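Local coordinates for protein hydrazine synthase subunit gamma (Candidatus Kuenenia stuttgartiensis, PDB 5C2V) that reduces nitric oxide to hydroxylamine as the first half-reaction of the hydrazine synthase complex and carries two heme c groups, at residues C[159-164]-C[263-268]; C[19-24]-C[140-145]; C[172-177]-C[304-309]. One frame throughout, in Å; residues are numbered along the deposited sequence.

Contact 1 of 3, residues C[159-164]-C[263-268]. With CA (calcium ion), chain S; HEC (heme c), chain B.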
loop_
_atom_site.group_PDB
_atom_site.type_symbol
_atom_site.label_atom_id
_atom_site.label_comp_id
_atom_site.label_asym_id
_atom_site.label_seq_id
_atom_site.Cartn_x
_atom_site.Cartn_y
_atom_site.Cartn_z
ATOM N N SER C 159 -55.806 -6.114 -38.645
ATOM C CA SER C 159 -54.733 -6.376 -39.600
ATOM C C SER C 159 -54.684 -5.363 -40.744
ATOM O O SER C 159 -55.696 -5.097 -41.393
ATOM C CB SER C 159 -54.868 -7.787 -40.172
ATOM O OG SER C 159 -53.811 -8.075 -41.069
ATOM N N PRO C 160 -53.494 -4.790 -40.982
ATOM C CA PRO C 160 -53.167 -3.852 -42.066
ATOM C C PRO C 160 -53.122 -4.491 -43.454
ATOM O O PRO C 160 -53.145 -3.781 -44.460
ATOM C CB PRO C 160 -51.779 -3.345 -41.674
ATOM C CG PRO C 160 -51.185 -4.465 -40.902
ATOM C CD PRO C 160 -52.324 -5.059 -40.126
ATOM N N PHE C 161 -53.061 -5.816 -43.498
ATOM C CA PHE C 161 -52.716 -6.547 -44.715
ATOM C C PHE C 161 -53.915 -6.867 -45.606
ATOM O O PHE C 161 -53.798 -7.630 -46.566
ATOM C CB PHE C 161 -51.965 -7.829 -44.354
ATOM C CG PHE C 161 -50.592 -7.579 -43.799
ATOM C CD1 PHE C 161 -49.537 -7.281 -44.645
ATOM C CD2 PHE C 161 -50.360 -7.622 -42.435
ATOM C CE1 PHE C 161 -48.272 -7.041 -44.142
ATOM C CE2 PHE C 161 -49.098 -7.383 -41.925
ATOM C CZ PHE C 161 -48.053 -7.092 -42.780
ATOM N N ARG C 162 -55.065 -6.286 -45.285
ATOM C CA ARG C 162 -56.283 -6.528 -46.047
ATOM C C ARG C 162 -56.670 -5.279 -46.834
ATOM O O ARG C 162 -56.261 -4.169 -46.491
ATOM C CB ARG C 162 -57.430 -6.943 -45.122
ATOM C CG ARG C 162 -57.076 -8.065 -44.161
ATOM C CD ARG C 162 -58.285 -8.933 -43.858
ATOM N NE ARG C 162 -59.279 -8.243 -43.041
ATOM C CZ ARG C 162 -59.862 -8.771 -41.970
ATOM N NH1 ARG C 162 -59.551 -10.001 -41.585
ATOM N NH2 ARG C 162 -60.758 -8.074 -41.286
ATOM N N ASN C 163 -57.441 -5.477 -47.901
ATOM C CA ASN C 163 -57.798 -4.405 -48.829
ATOM C C ASN C 163 -58.425 -3.196 -48.145
ATOM O O ASN C 163 -59.117 -3.331 -47.136
ATOM C CB ASN C 163 -58.767 -4.926 -49.895
ATOM C CG ASN C 163 -58.139 -5.961 -50.807
ATOM O OD1 ASN C 163 -56.982 -5.836 -51.206
ATOM N ND2 ASN C 163 -58.905 -6.993 -51.142
ATOM N N ALA C 164 -58.168 -2.015 -48.700
ATOM C CA ALA C 164 -58.791 -0.784 -48.226
ATOM C C ALA C 164 -60.306 -0.866 -48.386
ATOM O O ALA C 164 -61.055 -0.170 -47.700
ATOM C CB ALA C 164 -58.238 0.418 -48.975
ATOM N N ASP C 263 -54.390 -10.060 -34.344
ATOM C CA ASP C 263 -53.161 -9.266 -34.304
ATOM C C ASP C 263 -51.912 -10.134 -34.191
ATOM O O ASP C 263 -50.897 -9.702 -33.646
ATOM C CB ASP C 263 -53.193 -8.269 -33.142
ATOM C CG ASP C 263 -54.170 -7.138 -33.367
ATOM O OD1 ASP C 263 -54.515 -6.868 -34.536
ATOM O OD2 ASP C 263 -54.585 -6.513 -32.371
ATOM N N ILE C 264 -51.984 -11.355 -34.713
ATOM C CA ILE C 264 -50.857 -12.278 -34.640
ATOM C C ILE C 264 -49.721 -11.801 -35.542
ATOM O O ILE C 264 -48.593 -12.276 -35.441
ATOM C CB ILE C 264 -51.271 -13.714 -35.030
ATOM C CG1 ILE C 264 -50.286 -14.737 -34.458
ATOM C CG2 ILE C 264 -51.391 -13.851 -36.537
ATOM C CD1 ILE C 264 -50.216 -14.737 -32.949
ATOM N N TYR C 265 -50.024 -10.852 -36.418
ATOM C CA TYR C 265 -49.006 -10.249 -37.267
ATOM C C TYR C 265 -48.027 -9.441 -36.422
ATOM O O TYR C 265 -46.856 -9.297 -36.777
ATOM C CB TYR C 265 -49.651 -9.353 -38.328
ATOM C CG TYR C 265 -50.131 -8.025 -37.787
ATOM C CD1 TYR C 265 -51.324 -7.929 -37.082
ATOM C CD2 TYR C 265 -49.386 -6.866 -37.974
ATOM C CE1 TYR C 265 -51.763 -6.716 -36.581
ATOM C CE2 TYR C 265 -49.817 -5.651 -37.476
ATOM C CZ TYR C 265 -51.006 -5.581 -36.782
ATOM O OH TYR C 265 -51.437 -4.372 -36.286
ATOM N N ALA C 266 -48.520 -8.909 -35.306
ATOM C CA ALA C 266 -47.741 -7.996 -34.475
ATOM C C ALA C 266 -47.049 -8.663 -33.283
ATOM O O ALA C 266 -46.304 -8.002 -32.560
ATOM C CB ALA C 266 -48.629 -6.862 -33.987
ATOM N N SER C 267 -47.270 -9.958 -33.077
ATOM C CA SER C 267 -46.540 -10.653 -32.020
ATOM C C SER C 267 -45.187 -11.052 -32.565
ATOM O O SER C 267 -45.093 -11.855 -33.488
ATOM C CB SER C 267 -47.289 -11.899 -31.522
ATOM O OG SER C 267 -46.398 -12.835 -30.910
ATOM N N GLY C 268 -44.134 -10.484 -32.001
ATOM C CA GLY C 268 -42.808 -10.930 -32.358
ATOM C C GLY C 268 -42.635 -12.324 -31.801
ATOM O O GLY C 268 -42.819 -12.522 -30.601
HETATM CA CA CA S . -44.943 -13.445 -28.842
HETATM FE FE HEC B . -52.731 -23.050 -32.713
HETATM C CHA HEC B . -50.591 -21.202 -30.762
HETATM C CHB HEC B . -52.051 -21.028 -35.387
HETATM C CHC HEC B . -54.270 -25.307 -34.816
HETATM C CHD HEC B . -53.731 -24.881 -30.014
HETATM N NA HEC B . -51.521 -21.428 -33.025
HETATM C C1A HEC B . -50.758 -20.789 -32.067
HETATM C C2A HEC B . -50.165 -19.616 -32.681
HETATM C C3A HEC B . -50.567 -19.566 -33.954
HETATM C C4A HEC B . -51.428 -20.706 -34.201
HETATM C CMA HEC B . -50.182 -18.482 -34.984
HETATM C CAA HEC B . -49.238 -18.597 -31.982
HETATM C CBA HEC B . -50.033 -17.811 -30.944
HETATM C CGA HEC B . -49.096 -16.986 -30.101
HETATM O O1A HEC B . -49.578 -16.071 -29.388
HETATM O O2A HEC B . -47.865 -17.241 -30.147
HETATM N NB HEC B . -53.163 -23.115 -34.727
HETATM C C1B HEC B . -52.648 -22.239 -35.665
HETATM C C2B HEC B . -52.838 -22.823 -36.977
HETATM C C3B HEC B . -53.457 -24.003 -36.819
HETATM C C4B HEC B . -53.669 -24.212 -35.399
HETATM C CMB HEC B . -52.409 -22.166 -38.308
HETATM C CAB HEC B . -53.871 -24.994 -37.932
HETATM C CBB HEC B . -52.622 -25.656 -38.555
HETATM N NC HEC B . -53.804 -24.776 -32.464
HETATM C C1C HEC B . -54.350 -25.560 -33.462
HETATM C C2C HEC B . -54.915 -26.742 -32.840
HETATM C C3C HEC B . -54.870 -26.566 -31.513
HETATM C C4C HEC B . -54.100 -25.364 -31.251
HETATM C CMC HEC B . -55.762 -27.799 -33.582
HETATM C CAC HEC B . -55.414 -27.530 -30.433
HETATM C CBC HEC B . -54.619 -28.855 -30.434
HETATM N ND HEC B . -52.283 -22.999 -30.671
HETATM C C1D HEC B . -52.717 -23.977 -29.780
HETATM C C2D HEC B . -51.928 -23.891 -28.570
HETATM C C3D HEC B . -50.947 -22.733 -28.808
HETATM C C4D HEC B . -51.241 -22.246 -30.138
HETATM C CMD HEC B . -52.054 -24.772 -27.308
HETATM C CAD HEC B . -49.861 -22.201 -27.848
HETATM C CBD HEC B . -48.788 -23.267 -27.662
HETATM C CGD HEC B . -47.585 -22.666 -26.988
HETATM O O1D HEC B . -46.573 -23.392 -26.806
HETATM O O2D HEC B . -47.637 -21.459 -26.636
HETATM O O HOH W 1 -43.870 -11.362 -29.164
HETATM O O HOH W 2 -46.709 -12.338 -27.627
#

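Contact 2 of 3, residues C[19-24]-C[140-145]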
loop_
_atom_site.group_PDB
_atom_site.type_symbol
_atom_site.label_atom_id
_atom_site.label_comp_id
_atom_site.label_asym_id
_atom_site.label_seq_id
_atom_site.Cartn_x
_atom_site.Cartn_y
_atom_site.Cartn_z
ATOM N N GLY C 19 -51.985 8.539 -5.587
ATOM C CA GLY C 19 -50.991 8.604 -4.531
ATOM C C GLY C 19 -50.411 7.250 -4.169
ATOM O O GLY C 19 -50.765 6.229 -4.761
ATOM N N ARG C 20 -49.509 7.248 -3.194
ATOM C CA ARG C 20 -48.871 6.021 -2.731
ATOM C C ARG C 20 -49.825 5.160 -1.912
ATOM O O ARG C 20 -49.989 3.969 -2.181
ATOM C CB ARG C 20 -47.634 6.353 -1.897
ATOM C CG ARG C 20 -46.846 5.141 -1.439
ATOM C CD ARG C 20 -45.763 5.546 -0.456
ATOM N NE ARG C 20 -44.851 4.447 -0.159
ATOM C CZ ARG C 20 -43.852 4.527 0.714
ATOM N NH1 ARG C 20 -43.640 5.652 1.379
ATOM N NH2 ARG C 20 -43.068 3.480 0.922
ATOM N N GLU C 21 -50.449 5.785 -0.916
ATOM C CA GLU C 21 -51.349 5.111 0.017
ATOM C C GLU C 21 -50.678 3.913 0.691
ATOM O O GLU C 21 -49.521 3.994 1.101
ATOM C CB GLU C 21 -52.632 4.675 -0.697
ATOM C CG GLU C 21 -53.369 5.820 -1.377
ATOM C CD GLU C 21 -54.803 5.471 -1.725
ATOM O OE1 GLU C 21 -55.122 5.389 -2.930
ATOM O OE2 GLU C 21 -55.612 5.286 -0.792
ATOM N N GLU C 22 -51.407 2.807 0.804
ATOM C CA GLU C 22 -50.890 1.621 1.480
ATOM C C GLU C 22 -50.704 0.452 0.516
ATOM O O GLU C 22 -51.673 -0.055 -0.048
ATOM C CB GLU C 22 -51.820 1.208 2.624
ATOM C CG GLU C 22 -51.366 -0.030 3.384
ATOM C CD GLU C 22 -50.082 0.195 4.160
ATOM O OE1 GLU C 22 -49.062 -0.444 3.826
ATOM O OE2 GLU C 22 -50.093 1.010 5.108
ATOM N N PRO C 23 -49.447 0.026 0.323
ATOM C CA PRO C 23 -49.079 -1.106 -0.536
ATOM C C PRO C 23 -49.718 -2.415 -0.088
ATOM O O PRO C 23 -49.814 -2.681 1.109
ATOM C CB PRO C 23 -47.554 -1.176 -0.395
ATOM C CG PRO C 23 -47.148 0.190 0.014
ATOM C CD PRO C 23 -48.262 0.698 0.877
ATOM N N LEU C 24 -50.145 -3.222 -1.053
ATOM C CA LEU C 24 -50.728 -4.525 -0.770
ATOM C C LEU C 24 -49.669 -5.530 -0.338
ATOM O O LEU C 24 -48.520 -5.455 -0.765
ATOM C CB LEU C 24 -51.462 -5.057 -2.003
ATOM C CG LEU C 24 -52.765 -4.373 -2.410
ATOM C CD1 LEU C 24 -53.133 -4.746 -3.836
ATOM C CD2 LEU C 24 -53.874 -4.764 -1.451
ATOM N N SER C 140 -50.612 -0.257 -4.367
ATOM C CA SER C 140 -51.792 -0.037 -3.544
ATOM C C SER C 140 -52.990 -0.661 -4.258
ATOM O O SER C 140 -52.922 -0.909 -5.463
ATOM C CB SER C 140 -52.010 1.460 -3.299
ATOM O OG SER C 140 -52.283 2.142 -4.510
ATOM N N PRO C 141 -54.081 -0.938 -3.523
ATOM C CA PRO C 141 -55.271 -1.513 -4.163
ATOM C C PRO C 141 -55.775 -0.668 -5.333
ATOM O O PRO C 141 -56.104 -1.203 -6.398
ATOM C CB PRO C 141 -56.304 -1.532 -3.032
ATOM C CG PRO C 141 -55.498 -1.594 -1.787
ATOM C CD PRO C 141 -54.244 -0.816 -2.062
ATOM N N MET C 142 -55.811 0.644 -5.129
ATOM C CA MET C 142 -56.328 1.575 -6.125
ATOM C C MET C 142 -55.494 1.570 -7.403
ATOM O O MET C 142 -56.035 1.471 -8.504
ATOM C CB MET C 142 -56.384 2.989 -5.546
ATOM C CG MET C 142 -57.306 3.933 -6.299
ATOM S SD MET C 142 -59.028 3.407 -6.216
ATOM C CE MET C 142 -59.831 4.722 -7.129
ATOM N N ARG C 143 -54.177 1.678 -7.251
ATOM C CA ARG C 143 -53.278 1.716 -8.401
ATOM C C ARG C 143 -53.300 0.399 -9.171
ATOM O O ARG C 143 -53.232 0.388 -10.404
ATOM C CB ARG C 143 -51.851 2.054 -7.956
ATOM C CG ARG C 143 -51.657 3.527 -7.621
ATOM C CD ARG C 143 -50.197 3.886 -7.373
ATOM N NE ARG C 143 -49.786 3.642 -5.993
ATOM C CZ ARG C 143 -48.901 2.721 -5.625
ATOM N NH1 ARG C 143 -48.321 1.952 -6.537
ATOM N NH2 ARG C 143 -48.591 2.575 -4.344
ATOM N N LEU C 144 -53.405 -0.710 -8.446
ATOM C CA LEU C 144 -53.511 -2.017 -9.080
ATOM C C LEU C 144 -54.798 -2.112 -9.890
ATOM O O LEU C 144 -54.776 -2.510 -11.056
ATOM C CB LEU C 144 -53.459 -3.137 -8.039
ATOM C CG LEU C 144 -53.565 -4.557 -8.604
ATOM C CD1 LEU C 144 -52.530 -4.782 -9.696
ATOM C CD2 LEU C 144 -53.417 -5.594 -7.500
ATOM N N GLU C 145 -55.914 -1.734 -9.271
ATOM C CA GLU C 145 -57.208 -1.765 -9.950
ATOM C C GLU C 145 -57.196 -0.891 -11.201
ATOM O O GLU C 145 -57.730 -1.276 -12.239
ATOM C CB GLU C 145 -58.327 -1.317 -9.009
ATOM C CG GLU C 145 -59.713 -1.391 -9.633
ATOM C CD GLU C 145 -60.804 -0.898 -8.705
ATOM O OE1 GLU C 145 -60.484 -0.480 -7.573
ATOM O OE2 GLU C 145 -61.986 -0.930 -9.111
HETATM O O HOH W 3 -53.193 4.746 -4.472
#

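Contact 3 of 3, residues C[172-177]-C[304-309]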
loop_
_atom_site.group_PDB
_atom_site.type_symbol
_atom_site.label_atom_id
_atom_site.label_comp_id
_atom_site.label_asym_id
_atom_site.label_seq_id
_atom_site.Cartn_x
_atom_site.Cartn_y
_atom_site.Cartn_z
ATOM N N GLN C 172 -55.262 -14.508 -49.202
ATOM C CA GLN C 172 -55.858 -14.687 -47.887
ATOM C C GLN C 172 -57.116 -15.552 -47.965
ATOM O O GLN C 172 -57.349 -16.401 -47.101
ATOM C CB GLN C 172 -56.176 -13.328 -47.264
ATOM C CG GLN C 172 -54.944 -12.481 -46.983
ATOM C CD GLN C 172 -55.279 -11.034 -46.676
ATOM O OE1 GLN C 172 -56.448 -10.652 -46.631
ATOM N NE2 GLN C 172 -54.249 -10.220 -46.467
ATOM N N LYS C 173 -57.922 -15.333 -49.001
ATOM C CA LYS C 173 -59.090 -16.172 -49.252
ATOM C C LYS C 173 -58.651 -17.603 -49.531
ATOM O O LYS C 173 -59.308 -18.557 -49.111
ATOM C CB LYS C 173 -59.911 -15.642 -50.428
ATOM C CG LYS C 173 -60.759 -14.421 -50.116
ATOM C CD LYS C 173 -61.592 -14.020 -51.323
ATOM C CE LYS C 173 -61.596 -12.512 -51.522
ATOM N NZ LYS C 173 -61.213 -12.132 -52.911
ATOM N N ARG C 174 -57.540 -17.741 -50.251
ATOM C CA ARG C 174 -56.979 -19.057 -50.542
ATOM C C ARG C 174 -56.537 -19.757 -49.260
ATOM O O ARG C 174 -56.726 -20.964 -49.105
ATOM C CB ARG C 174 -55.800 -18.937 -51.509
ATOM C CG ARG C 174 -55.909 -19.824 -52.737
ATOM C CD ARG C 174 -54.749 -19.598 -53.700
ATOM N NE ARG C 174 -54.694 -18.227 -54.205
ATOM C CZ ARG C 174 -53.684 -17.388 -53.988
ATOM N NH1 ARG C 174 -52.635 -17.777 -53.277
ATOM N NH2 ARG C 174 -53.721 -16.160 -54.488
ATOM N N GLY C 175 -55.952 -18.989 -48.345
ATOM C CA GLY C 175 -55.480 -19.531 -47.083
ATOM C C GLY C 175 -56.599 -19.870 -46.116
ATOM O O GLY C 175 -56.459 -20.770 -45.285
ATOM N N GLN C 176 -57.713 -19.151 -46.223
ATOM C CA GLN C 176 -58.849 -19.362 -45.330
ATOM C C GLN C 176 -59.426 -20.767 -45.485
ATOM O O GLN C 176 -59.904 -21.363 -44.520
ATOM C CB GLN C 176 -59.937 -18.317 -45.590
ATOM C CG GLN C 176 -61.109 -18.381 -44.620
ATOM C CD GLN C 176 -62.158 -17.324 -44.903
ATOM O OE1 GLN C 176 -62.134 -16.674 -45.948
ATOM N NE2 GLN C 176 -63.082 -17.143 -43.968
ATOM N N LYS C 177 -59.372 -21.294 -46.705
ATOM C CA LYS C 177 -59.873 -22.636 -46.978
ATOM C C LYS C 177 -58.986 -23.702 -46.341
ATOM O O LYS C 177 -59.477 -24.718 -45.852
ATOM C CB LYS C 177 -59.983 -22.871 -48.484
ATOM C CG LYS C 177 -61.092 -22.078 -49.155
ATOM C CD LYS C 177 -61.175 -22.402 -50.637
ATOM C CE LYS C 177 -59.948 -21.912 -51.383
ATOM N NZ LYS C 177 -59.866 -20.427 -51.360
ATOM N N LEU C 304 -49.026 -23.514 -47.553
ATOM C CA LEU C 304 -48.500 -23.033 -46.281
ATOM C C LEU C 304 -48.335 -21.514 -46.286
ATOM O O LEU C 304 -48.647 -20.842 -45.302
ATOM C CB LEU C 304 -47.164 -23.714 -45.976
ATOM C CG LEU C 304 -47.211 -25.246 -45.965
ATOM C CD1 LEU C 304 -45.815 -25.848 -46.024
ATOM C CD2 LEU C 304 -47.963 -25.756 -44.748
ATOM N N GLN C 305 -47.848 -20.985 -47.405
ATOM C CA GLN C 305 -47.663 -19.549 -47.569
ATOM C C GLN C 305 -49.005 -18.828 -47.570
ATOM O O GLN C 305 -49.142 -17.757 -46.977
ATOM C CB GLN C 305 -46.897 -19.244 -48.860
ATOM C CG GLN C 305 -45.451 -19.719 -48.859
ATOM C CD GLN C 305 -44.748 -19.444 -50.175
ATOM O OE1 GLN C 305 -45.317 -18.834 -51.080
ATOM N NE2 GLN C 305 -43.503 -19.894 -50.287
ATOM N N ASP C 306 -49.992 -19.417 -48.239
ATOM C CA ASP C 306 -51.342 -18.863 -48.226
ATOM C C ASP C 306 -51.901 -18.834 -46.808
ATOM O O ASP C 306 -52.521 -17.851 -46.394
ATOM C CB ASP C 306 -52.272 -19.665 -49.135
ATOM C CG ASP C 306 -52.070 -19.346 -50.600
ATOM O OD1 ASP C 306 -51.552 -18.252 -50.907
ATOM O OD2 ASP C 306 -52.440 -20.186 -51.444
ATOM N N LEU C 307 -51.676 -19.917 -46.071
ATOM C CA LEU C 307 -52.119 -20.015 -44.685
ATOM C C LEU C 307 -51.465 -18.930 -43.835
ATOM O O LEU C 307 -52.111 -18.320 -42.978
ATOM C CB LEU C 307 -51.800 -21.402 -44.122
ATOM C CG LEU C 307 -52.287 -21.714 -42.705
ATOM C CD1 LEU C 307 -53.752 -21.344 -42.546
ATOM C CD2 LEU C 307 -52.068 -23.184 -42.385
ATOM N N VAL C 308 -50.181 -18.690 -44.087
ATOM C CA VAL C 308 -49.450 -17.622 -43.414
ATOM C C VAL C 308 -50.078 -16.266 -43.724
ATOM O O VAL C 308 -50.269 -15.441 -42.830
ATOM C CB VAL C 308 -47.962 -17.611 -43.824
ATOM C CG1 VAL C 308 -47.298 -16.303 -43.416
ATOM C CG2 VAL C 308 -47.235 -18.799 -43.214
ATOM N N GLU C 309 -50.409 -16.046 -44.993
ATOM C CA GLU C 309 -51.038 -14.797 -45.415
ATOM C C GLU C 309 -52.395 -14.595 -44.749
ATOM O O GLU C 309 -52.765 -13.470 -44.413
ATOM C CB GLU C 309 -51.191 -14.760 -46.936
ATOM C CG GLU C 309 -49.893 -14.493 -47.683
ATOM C CD GLU C 309 -49.353 -13.097 -47.436
ATOM O OE1 GLU C 309 -50.151 -12.197 -47.096
ATOM O OE2 GLU C 309 -48.128 -12.899 -47.582
#

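Contact 1 of 3, residues C[159-164]-C[263-268]
Asp-263 OD1 comes near Ser-159 N (4.4 Å), but its carboxylate is bonded just before the loop 159-164, OD1 to Gly-158 N and OD2 to Thr-157 N. Ile-264 turns the other way, toward heme 2, and its CD1 packs 3.7 Å from CBA, the middle carbon of a heme propionate. Tyr-265 is the main contact residue. With CG between the backbone N and the carbonyl carbon (chi1 76°), its ring is held against Pro-160 on one face and Ala-266 on the other. Pro-160 CD stands 3.8 Å from the ring centroid and 17° off the normal, a CH-pi contact; Ala-266 CB lies over the centre of the opposite face. Phe-161 brings an edge carbon, CE2, to 4.0 Å from Tyr-265 CD2, and the phenol OH is hydrogen-bonded to Thr-157 OG1. Asp-263 to Ala-266 form a type I beta turn, closed by Ala-266 N to Asp-263 O at 3.0 Å, within the cytochrome c lobe that holds heme 2. Met-119 of the neighbouring beta subunit packs on both aromatic side chains. Beyond the turn, Ser-267 OG binds calcium at 2.6 Å, and Gly-268 belongs to the same site, with Asn-90, Thr-269 and two waters.

Contact 2 of 3, residues C[19-24]-C[140-145]
Arg-143 reaches from the first turn of helix 141-152 to two successive carbonyls of the loop 19-24. Its chain bends at chi3 (-86°), which brings one edge of the guanidinium against the loop. NH2 donates to Arg-20 O at 2.9 Å, almost straight (169°), on a lone pair and in the carbonyl plane. NE donates to Gly-19 O at 3.0 Å, more bent (144°) and tilted from both planes. Two bonds from one flat group should fix its rotation, and the backbone N of Ser-140 lies over a face. Ser-140 is the N-cap: its OG accepts a weak bond from Arg-143 N and donates to a water, which in turn donates to Gly-19 O and Glu-21 OE1. Beside it, Glu-22 O receives a CA-H...O contact from Ser-140 CA at 3.5 Å. Leu-24 supplies the apolar part: CD2 packs 3.6 Å from Pro-141 CG, the two side chains set at a slant, while CD1 meets Leu-144 CD2 at 3.8 Å with the side chains at about a right angle. The contact joins the start of helix 141-152 to the link between strand 4-10 and helix 26-30; Gln-49 of helix 43-51 accepts from Arg-143 NH1, and Leu-144 lies close to Cys-126 at the end of helix 123-126.

Contact 3 of 3, residues C[172-177]-C[304-309]
Gln-172 lays its aliphatic part against the backbone of helix 301-312, CG 3.5 Å from Glu-309 O. Its amide serves another partner, NE2 donating to Phe-161 O, while the side chain also touches Arg-162. Two residues on, Arg-174 forms a salt bridge with Asp-306. The arginine chain runs past the carboxylate, with CD 3.3 Å from Asp-306 OD2, then bends at chi3 (-61°) so that NH1 comes back to the acid. That single nitrogen faces both oxygens, OD1 at 2.6 Å and OD2 at 3.0 Å, and is hydrogen-bonded to OD2, met on the syn side of that oxygen but somewhat out of the carboxylate plane. Both oxygens lie near the guanidinium plane at its edge, yet the two flat groups are turned 59° apart. Gly-175 has just an alpha hydrogen where a side chain would face the other helix, so backbone meets backbone: its CA makes a CA-H...O contact of 3.5 Å with Asp-306 O. Leu-307 CD1 rests 3.9 Å from Gly-175 O. The axes of segments 172-177 and 304-309 approach to 7.1 Å and cross at -106°, a near-perpendicular packing like that of the N- and C-terminal helices of c-type cytochromes; Leu-307 also touches Ile-178 and Phe-179 of helix 170-179 and lies about 4 Å from heme 2.

Contact 2 closes first along the chain, tying the N-terminal region to helix 141-152 in the part of the fold around heme 1, which appears to be in the active site. Contacts 1 and 3 follow and interleave: 159-164, 172-177, 263-268, then 304-309. Their centres lie about 14 Å apart and they touch directly through the loop leading into helix 170-179. Both border heme 2, which probably carries electrons: Ile-264 packs on it and Leu-307 lies close by. Contact 2 is remote, its centre about 37 Å from that of contact 1 and 47 Å from that of contact 3. Together the three span both helical lobes, each built around one heme.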